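Local coordinates for protein ArtJ (Geobacillus stearothermophilus, PDB 2PVU) that binds arginine, lysine or histidine and probably delivers it to its cognate ATP-binding cassette transporter, Art(MP)2, at residues G47-F52 and I87-L92; I150-A155 and I172-T177. One frame throughout, in Å; residues are numbered along the deposited sequence.

Contact 1 of 2, residues G47-F52 and I87-L92. With LYS (lysine), chain E.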
ATOM      1  N   GLY A  47      -9.552  -8.471   3.737  1.00 20.33           N
ATOM      2  CA  GLY A  47      -8.156  -8.950   3.704  1.00 20.11           C
ATOM      3  C   GLY A  47      -7.122  -7.853   3.592  1.00 21.04           C
ATOM      4  O   GLY A  47      -7.391  -6.759   3.075  1.00 20.22           O
ATOM      5  N   THR A  48      -5.899  -8.172   4.025  1.00 22.25           N
ATOM      6  CA  THR A  48      -4.772  -7.240   3.971  1.00 23.01           C
ATOM      7  C   THR A  48      -3.463  -8.027   3.998  1.00 23.61           C
ATOM      8  O   THR A  48      -3.443  -9.234   4.317  1.00 23.26           O
ATOM      9  CB  THR A  48      -4.816  -6.223   5.146  1.00 22.46           C
ATOM     10  OG1 THR A  48      -3.933  -5.108   4.888  1.00 23.59           O
ATOM     11  CG2 THR A  48      -4.453  -6.881   6.518  1.00 22.96           C
ATOM     12  N   ASP A  49      -2.384  -7.331   3.622  1.00 23.63           N
ATOM     13  CA  ASP A  49      -1.002  -7.876   3.676  1.00 22.93           C
ATOM     14  C   ASP A  49      -0.340  -7.113   4.790  1.00 21.93           C
ATOM     15  O   ASP A  49       0.211  -6.031   4.526  1.00 23.44           O
ATOM     16  CB  ASP A  49      -0.301  -7.624   2.321  1.00 23.28           C
ATOM     17  CG  ASP A  49       1.213  -7.819   2.380  1.00 25.57           C
ATOM     18  OD1 ASP A  49       1.634  -8.726   3.156  1.00 23.95           O
ATOM     19  OD2 ASP A  49       1.949  -7.081   1.676  1.00 24.01           O
ATOM     20  N   ALA A  50      -0.424  -7.607   6.054  1.00 21.98           N
ATOM     21  CA  ALA A  50       0.053  -6.744   7.153  1.00 22.84           C
ATOM     22  C   ALA A  50       1.563  -6.861   7.305  1.00 23.60           C
ATOM     23  O   ALA A  50       2.039  -7.363   8.328  1.00 23.63           O
ATOM     24  CB  ALA A  50      -0.612  -7.080   8.476  1.00 22.62           C
ATOM     25  N   ALA A  51       2.284  -6.347   6.310  1.00 22.54           N
ATOM     26  CA  ALA A  51       3.747  -6.271   6.322  1.00 23.10           C
ATOM     27  C   ALA A  51       4.154  -5.017   5.571  1.00 23.06           C
ATOM     28  O   ALA A  51       5.012  -5.069   4.637  1.00 23.89           O
ATOM     29  CB  ALA A  51       4.361  -7.559   5.667  1.00 23.26           C
ATOM     30  N   PHE A  52       3.513  -3.884   5.909  1.00 22.84           N
ATOM     31  CA  PHE A  52       3.586  -2.659   5.056  1.00 23.53           C
ATOM     32  C   PHE A  52       3.367  -1.424   5.954  1.00 23.61           C
ATOM     33  O   PHE A  52       2.457  -0.590   5.735  1.00 23.37           O
ATOM     34  CB  PHE A  52       2.534  -2.754   3.933  1.00 24.26           C
ATOM     35  CG  PHE A  52       2.861  -1.958   2.694  1.00 21.91           C
ATOM     36  CD1 PHE A  52       2.010  -0.934   2.285  1.00 23.83           C
ATOM     37  CD2 PHE A  52       4.026  -2.236   1.940  1.00 24.51           C
ATOM     38  CE1 PHE A  52       2.283  -0.187   1.110  1.00 24.96           C
ATOM     39  CE2 PHE A  52       4.320  -1.502   0.778  1.00 25.51           C
ATOM     40  CZ  PHE A  52       3.434  -0.469   0.360  1.00 24.73           C
ATOM     41  N   ILE A  87      -3.952 -11.894   5.200  1.00 26.09           N
ATOM     42  CA  ILE A  87      -3.856 -13.040   4.325  1.00 26.83           C
ATOM     43  C   ILE A  87      -2.699 -13.029   3.358  1.00 27.34           C
ATOM     44  O   ILE A  87      -2.435 -14.057   2.697  1.00 27.61           O
ATOM     45  CB  ILE A  87      -5.172 -13.341   3.599  1.00 27.27           C
ATOM     46  CG1 ILE A  87      -5.662 -12.117   2.844  1.00 27.23           C
ATOM     47  CG2 ILE A  87      -6.212 -13.855   4.630  1.00 27.26           C
ATOM     48  CD1 ILE A  87      -6.869 -12.426   1.914  1.00 29.44           C
ATOM     49  N   GLY A  88      -1.991 -11.908   3.273  1.00 25.78           N
ATOM     50  CA  GLY A  88      -0.820 -11.885   2.394  1.00 25.42           C
ATOM     51  C   GLY A  88      -1.241 -11.313   1.035  1.00 25.19           C
ATOM     52  O   GLY A  88      -2.428 -11.260   0.716  1.00 24.82           O
ATOM     53  N   TRP A  89      -0.267 -10.863   0.256  1.00 23.79           N
ATOM     54  CA  TRP A  89      -0.543  -9.977  -0.868  1.00 23.01           C
ATOM     55  C   TRP A  89      -1.124 -10.779  -2.041  1.00 24.39           C
ATOM     56  O   TRP A  89      -2.204 -10.453  -2.585  1.00 23.48           O
ATOM     57  CB  TRP A  89       0.782  -9.312  -1.260  1.00 22.93           C
ATOM     58  CG  TRP A  89       0.735  -8.354  -2.436  1.00 20.03           C
ATOM     59  CD1 TRP A  89       1.331  -8.537  -3.695  1.00 21.40           C
ATOM     60  CD2 TRP A  89       0.062  -7.111  -2.488  1.00 22.49           C
ATOM     61  NE1 TRP A  89       1.089  -7.438  -4.487  1.00 21.68           N
ATOM     62  CE2 TRP A  89       0.291  -6.557  -3.778  1.00 22.78           C
ATOM     63  CE3 TRP A  89      -0.738  -6.390  -1.568  1.00 21.78           C
ATOM     64  CZ2 TRP A  89      -0.237  -5.298  -4.157  1.00 23.96           C
ATOM     65  CZ3 TRP A  89      -1.257  -5.116  -1.941  1.00 23.57           C
ATOM     66  CH2 TRP A  89      -1.002  -4.583  -3.208  1.00 20.61           C
ATOM     67  N   ASP A  90      -0.388 -11.780  -2.492  1.00 23.39           N
ATOM     68  CA  ASP A  90      -0.892 -12.512  -3.646  1.00 24.81           C
ATOM     69  C   ASP A  90      -2.200 -13.277  -3.308  1.00 24.40           C
ATOM     70  O   ASP A  90      -3.162 -13.289  -4.112  1.00 24.63           O
ATOM     71  CB  ASP A  90       0.200 -13.385  -4.272  1.00 25.12           C
ATOM     72  CG  ASP A  90       1.213 -12.530  -5.053  1.00 29.89           C
ATOM     73  OD1 ASP A  90       0.830 -11.917  -6.080  1.00 31.22           O
ATOM     74  OD2 ASP A  90       2.373 -12.434  -4.630  1.00 31.91           O
ATOM     75  N   PRO A  91      -2.252 -13.900  -2.120  1.00 24.28           N
ATOM     76  CA  PRO A  91      -3.541 -14.473  -1.685  1.00 23.50           C
ATOM     77  C   PRO A  91      -4.682 -13.505  -1.636  1.00 23.38           C
ATOM     78  O   PRO A  91      -5.809 -13.922  -1.908  1.00 21.89           O
ATOM     79  CB  PRO A  91      -3.248 -14.995  -0.281  1.00 24.05           C
ATOM     80  CG  PRO A  91      -1.741 -15.441  -0.409  1.00 24.65           C
ATOM     81  CD  PRO A  91      -1.158 -14.243  -1.189  1.00 24.28           C
ATOM     82  N   LEU A  92      -4.413 -12.246  -1.279  1.00 22.92           N
ATOM     83  CA  LEU A  92      -5.479 -11.223  -1.174  1.00 24.37           C
ATOM     84  C   LEU A  92      -6.180 -11.087  -2.536  1.00 23.71           C
ATOM     85  O   LEU A  92      -7.428 -11.101  -2.625  1.00 22.28           O
ATOM     86  CB  LEU A  92      -4.912  -9.888  -0.684  1.00 22.62           C
ATOM     87  CG  LEU A  92      -5.850  -8.665  -0.777  1.00 27.12           C
ATOM     88  CD1 LEU A  92      -7.143  -8.959   0.004  1.00 27.41           C
ATOM     89  CD2 LEU A  92      -5.127  -7.412  -0.259  1.00 26.63           C
TER
HETATM   90  N   LYS E 301       0.739   0.670  -3.768  1.00 18.22           N
HETATM   91  CA  LYS E 301       1.527  -0.398  -4.469  1.00 18.47           C
HETATM   92  C   LYS E 301       0.568  -1.303  -5.254  1.00 18.55           C
HETATM   93  O   LYS E 301       1.005  -2.160  -6.008  1.00 18.43           O
HETATM   94  CB  LYS E 301       2.295  -1.240  -3.455  1.00 17.63           C
HETATM   95  CG  LYS E 301       1.352  -1.910  -2.426  1.00 18.32           C
HETATM   96  CD  LYS E 301       2.029  -3.115  -1.741  1.00 16.58           C
HETATM   97  CE  LYS E 301       1.330  -3.409  -0.422  1.00 21.26           C
HETATM   98  NZ  LYS E 301       1.852  -4.738   0.204  1.00 22.20           N
HETATM   99  OXT LYS E 301      -0.671  -1.197  -5.126  1.00 18.05           O
HETATM  100  O   HOH W   1       2.340 -10.765   1.566  1.00 19.97           O
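Thr48 O, at the end of strand 44-48, takes two backbone donors from the turn that starts helix 89-98. Ile87 N lies 2.8 Å from Thr48 O, while Gly88 N comes in tilted from the carbonyl plane at 3.2 Å. Gly88 is the N-cap residue, with positive phi (95°), where a side chain would jam against the preceding carbonyl. Next to this joint Leu92 CD1 packs on Gly47 C at 3.8 Å, and a side chain on Gly47 would run into Leu92 and Ile87. Asp49 CG stands anti to the backbone N (chi1 165°), which carries OD2, an oxygen shared with Gln153, to 2.8 Å from NZ of the bound lysine. Asp49 CB meets the edge of the Trp89 indole, and a water links Asp49 OD1 to Trp89 N at the helix start. The end of the lysine chain runs between two rings: CE sits 3.5 Å above the centre of Phe52, and NZ lies over one face of Trp89, toward its rim. Carboxylate and aromatic faces together suit a long apolar chain ending in a positive charge, consistent with a pocket for basic amino acids.

Contact 2 of 2, residues I150-A155 and I172-T177. With LYS (lysine), chain E.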
ATOM      1  N   ILE A 150      17.269  -4.875  -8.662  1.00 22.44           N
ATOM      2  CA  ILE A 150      16.228  -4.100  -7.994  1.00 22.07           C
ATOM      3  C   ILE A 150      15.296  -5.071  -7.258  1.00 20.86           C
ATOM      4  O   ILE A 150      14.785  -6.003  -7.846  1.00 21.35           O
ATOM      5  CB  ILE A 150      15.394  -3.254  -9.012  1.00 22.56           C
ATOM      6  CG1 ILE A 150      16.309  -2.320  -9.819  1.00 25.54           C
ATOM      7  CG2 ILE A 150      14.355  -2.386  -8.310  1.00 23.49           C
ATOM      8  CD1 ILE A 150      15.646  -1.799 -11.061  1.00 27.96           C
ATOM      9  N   GLY A 151      15.047  -4.829  -5.978  1.00 19.55           N
ATOM     10  CA  GLY A 151      14.089  -5.634  -5.275  1.00 18.83           C
ATOM     11  C   GLY A 151      12.726  -4.944  -5.237  1.00 20.07           C
ATOM     12  O   GLY A 151      12.642  -3.728  -5.035  1.00 19.43           O
ATOM     13  N   VAL A 152      11.663  -5.733  -5.421  1.00 20.32           N
ATOM     14  CA  VAL A 152      10.288  -5.221  -5.361  1.00 20.70           C
ATOM     15  C   VAL A 152       9.403  -6.269  -4.722  1.00 21.59           C
ATOM     16  O   VAL A 152       9.750  -7.463  -4.688  1.00 21.58           O
ATOM     17  CB  VAL A 152       9.706  -4.926  -6.771  1.00 20.20           C
ATOM     18  CG1 VAL A 152      10.415  -3.719  -7.421  1.00 21.96           C
ATOM     19  CG2 VAL A 152       9.775  -6.190  -7.669  1.00 19.46           C
ATOM     20  N   GLN A 153       8.239  -5.833  -4.254  1.00 21.31           N
ATOM     21  CA  GLN A 153       7.221  -6.795  -3.881  1.00 21.98           C
ATOM     22  C   GLN A 153       6.497  -7.270  -5.148  1.00 21.46           C
ATOM     23  O   GLN A 153       6.222  -6.467  -6.073  1.00 21.33           O
ATOM     24  CB  GLN A 153       6.260  -6.241  -2.839  1.00 21.82           C
ATOM     25  CG  GLN A 153       5.160  -7.254  -2.454  1.00 20.87           C
ATOM     26  CD  GLN A 153       4.279  -6.758  -1.318  1.00 24.22           C
ATOM     27  OE1 GLN A 153       4.209  -5.554  -1.048  1.00 25.13           O
ATOM     28  NE2 GLN A 153       3.587  -7.679  -0.673  1.00 23.01           N
ATOM     29  N   ASN A 154       6.301  -8.581  -5.232  1.00 21.72           N
ATOM     30  CA  ASN A 154       5.643  -9.191  -6.402  1.00 21.57           C
ATOM     31  C   ASN A 154       4.323  -8.482  -6.713  1.00 22.32           C
ATOM     32  O   ASN A 154       3.564  -8.170  -5.800  1.00 22.50           O
ATOM     33  CB  ASN A 154       5.324 -10.656  -6.117  1.00 20.92           C
ATOM     34  CG  ASN A 154       4.832 -11.380  -7.340  1.00 25.47           C
ATOM     35  OD1 ASN A 154       5.534 -11.449  -8.344  1.00 25.20           O
ATOM     36  ND2 ASN A 154       3.619 -11.935  -7.262  1.00 23.70           N
ATOM     37  N   ALA A 155       4.032  -8.280  -7.990  1.00 23.50           N
ATOM     38  CA  ALA A 155       2.713  -7.780  -8.398  1.00 24.92           C
ATOM     39  C   ALA A 155       2.321  -6.448  -7.744  1.00 24.99           C
ATOM     40  O   ALA A 155       1.177  -6.258  -7.305  1.00 24.17           O
ATOM     41  CB  ALA A 155       1.637  -8.847  -8.194  1.00 25.78           C
ATOM     42  N   ILE A 172      15.347  -7.923 -11.833  1.00 25.54           N
ATOM     43  CA  ILE A 172      14.260  -7.489 -10.988  1.00 26.35           C
ATOM     44  C   ILE A 172      13.942  -8.675 -10.101  1.00 25.80           C
ATOM     45  O   ILE A 172      13.551  -9.731 -10.587  1.00 26.70           O
ATOM     46  CB  ILE A 172      13.042  -7.049 -11.827  1.00 26.51           C
ATOM     47  CG1 ILE A 172      13.455  -5.848 -12.708  1.00 28.23           C
ATOM     48  CG2 ILE A 172      11.827  -6.781 -10.908  1.00 27.23           C
ATOM     49  CD1 ILE A 172      12.377  -5.388 -13.675  1.00 30.09           C
ATOM     50  N   LYS A 173      14.184  -8.521  -8.813  1.00 24.51           N
ATOM     51  CA  LYS A 173      13.961  -9.602  -7.882  1.00 23.96           C
ATOM     52  C   LYS A 173      12.646  -9.350  -7.144  1.00 24.58           C
ATOM     53  O   LYS A 173      12.434  -8.269  -6.592  1.00 23.04           O
ATOM     54  CB  LYS A 173      15.097  -9.702  -6.869  1.00 23.46           C
ATOM     55  CG  LYS A 173      16.514  -9.703  -7.471  1.00 23.61           C
ATOM     56  CD  LYS A 173      16.765 -10.982  -8.205  1.00 28.72           C
ATOM     57  CE  LYS A 173      18.234 -11.157  -8.578  1.00 28.00           C
ATOM     58  NZ  LYS A 173      18.276 -12.310  -9.530  1.00 29.47           N
ATOM     59  N   LYS A 174      11.781 -10.358  -7.128  1.00 24.77           N
ATOM     60  CA  LYS A 174      10.416 -10.184  -6.622  1.00 26.38           C
ATOM     61  C   LYS A 174      10.223 -10.947  -5.325  1.00 26.84           C
ATOM     62  O   LYS A 174      10.617 -12.145  -5.249  1.00 28.44           O
ATOM     63  CB  LYS A 174       9.399 -10.666  -7.673  1.00 26.80           C
ATOM     64  CG  LYS A 174       9.458  -9.957  -9.019  1.00 31.18           C
ATOM     65  CD  LYS A 174       8.714 -10.782 -10.061  1.00 38.99           C
ATOM     66  CE  LYS A 174       8.762 -10.165 -11.445  1.00 42.80           C
ATOM     67  NZ  LYS A 174      10.135  -9.985 -11.966  1.00 47.08           N
ATOM     68  N   PHE A 175       9.625 -10.297  -4.318  1.00 24.63           N
ATOM     69  CA  PHE A 175       9.420 -10.909  -2.998  1.00 23.87           C
ATOM     70  C   PHE A 175       7.955 -10.852  -2.573  1.00 23.10           C
ATOM     71  O   PHE A 175       7.226  -9.970  -3.012  1.00 22.14           O
ATOM     72  CB  PHE A 175      10.314 -10.211  -1.973  1.00 23.80           C
ATOM     73  CG  PHE A 175      11.760 -10.218  -2.398  1.00 23.06           C
ATOM     74  CD1 PHE A 175      12.511 -11.375  -2.299  1.00 26.62           C
ATOM     75  CD2 PHE A 175      12.303  -9.121  -3.027  1.00 22.55           C
ATOM     76  CE1 PHE A 175      13.832 -11.389  -2.726  1.00 27.11           C
ATOM     77  CE2 PHE A 175      13.625  -9.117  -3.476  1.00 24.05           C
ATOM     78  CZ  PHE A 175      14.378 -10.285  -3.332  1.00 26.39           C
ATOM     79  N   GLU A 176       7.525 -11.788  -1.728  1.00 21.74           N
ATOM     80  CA  GLU A 176       6.092 -11.844  -1.375  1.00 21.47           C
ATOM     81  C   GLU A 176       5.679 -10.736  -0.412  1.00 21.58           C
ATOM     82  O   GLU A 176       4.487 -10.407  -0.344  1.00 21.72           O
ATOM     83  CB  GLU A 176       5.736 -13.242  -0.792  1.00 22.04           C
ATOM     84  CG  GLU A 176       4.274 -13.421  -0.402  1.00 22.82           C
ATOM     85  CD  GLU A 176       3.299 -13.115  -1.518  1.00 28.40           C
ATOM     86  OE1 GLU A 176       3.623 -13.301  -2.732  1.00 27.32           O
ATOM     87  OE2 GLU A 176       2.172 -12.714  -1.151  1.00 27.00           O
ATOM     88  N   THR A 177       6.647 -10.169   0.321  1.00 21.02           N
ATOM     89  CA  THR A 177       6.400  -8.951   1.141  1.00 21.61           C
ATOM     90  C   THR A 177       7.419  -7.873   0.815  1.00 22.42           C
ATOM     91  O   THR A 177       8.572  -8.180   0.421  1.00 22.08           O
ATOM     92  CB  THR A 177       6.458  -9.232   2.635  1.00 20.93           C
ATOM     93  OG1 THR A 177       7.764  -9.696   3.001  1.00 24.61           O
ATOM     94  CG2 THR A 177       5.421 -10.286   3.049  1.00 22.26           C
TER
HETATM   95  N   LYS E 301       0.739   0.670  -3.768  1.00 18.22           N
HETATM   96  CA  LYS E 301       1.527  -0.398  -4.469  1.00 18.47           C
HETATM   97  C   LYS E 301       0.568  -1.303  -5.254  1.00 18.55           C
HETATM   98  O   LYS E 301       1.005  -2.160  -6.008  1.00 18.43           O
HETATM   99  CB  LYS E 301       2.295  -1.240  -3.455  1.00 17.63           C
HETATM  100  CG  LYS E 301       1.352  -1.910  -2.426  1.00 18.32           C
HETATM  101  CD  LYS E 301       2.029  -3.115  -1.741  1.00 16.58           C
HETATM  102  CE  LYS E 301       1.330  -3.409  -0.422  1.00 21.26           C
HETATM  103  NZ  LYS E 301       1.852  -4.738   0.204  1.00 22.20           N
HETATM  104  OXT LYS E 301      -0.671  -1.197  -5.126  1.00 18.05           O
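Gln153 reaches from the end of strand 150-153 to Glu176 O with its side chain extended, CG anti to the backbone N (chi1 179°), and its amide is used at both atoms. NE2 donates to Glu176 O at 2.9 Å, approaching from above the carbonyl plane, and also to Asp49 OD2; OE1 accepts from NZ of the bound lysine at 2.8 Å and bonds Thr178 OG1. Replacing it by alanine would remove the amide, so that Glu176 O and Asp49 OD2 are each likely to lose this donor and the lysine ammonium one of its acceptors. Along the strands the two backbones run parallel and are tightly joined: Lys173 N to Ile150 O, Val152 N to Lys173 O, Phe175 N to Val152 O, and Asn154 N to Phe175 O at 2.8 Å. CA-H groups add to the seam, Gln153 CA lying 3.3 Å from Phe175 O. The strands are the two outer members of a beta-alpha-beta crossover through helix 157-166, and strand 192-196 flanks 150-153 on its other side. On the face under that helix, the side chains of Val152 and Ile172 cross, CG2 to CG2 at 3.9 Å. At Gly151 there is no side chain, and its CA meets the edge of the Phe175 ring in plane, 3.9 Å from CE2; helix 178-186 packs against the same phenylalanine. The lysines, on opposite faces, are the looser part of the contact. Lys174 lays its methylene CD 3.7 Å from OD1 of Asn154, whose ND2 is bonded to Asp90 OD2, before its exposed chain leads away to a long, weak ion pair with Glu163, and Lys173, bent at chi2 (-70°), turns its ammonium from strand 150-153 to Pro170 O.

From the N terminus, strand 44-48 enters contact 1, and the chain returns to it at 87-92 after helix 66-78 and strand 82-86, closing a loop of 34 residues in the first lobe. Contact 2 opens only later: 150-155 and 172-177 close a shorter loop of 16 residues around helix 157-166 in the other lobe. The two loops thus follow in series, neither nesting nor crossing. The two contacts, their centres about 14 Å apart, meet across the lysine site. Asp90 OD2 lies 3.0 Å from Asn154 ND2, a probable hydrogen bond, and Trp89 NE1 donates to Ala155 O, so the start of helix 89-98 is tied to the loop after strand 150-153, beside the bound lysine.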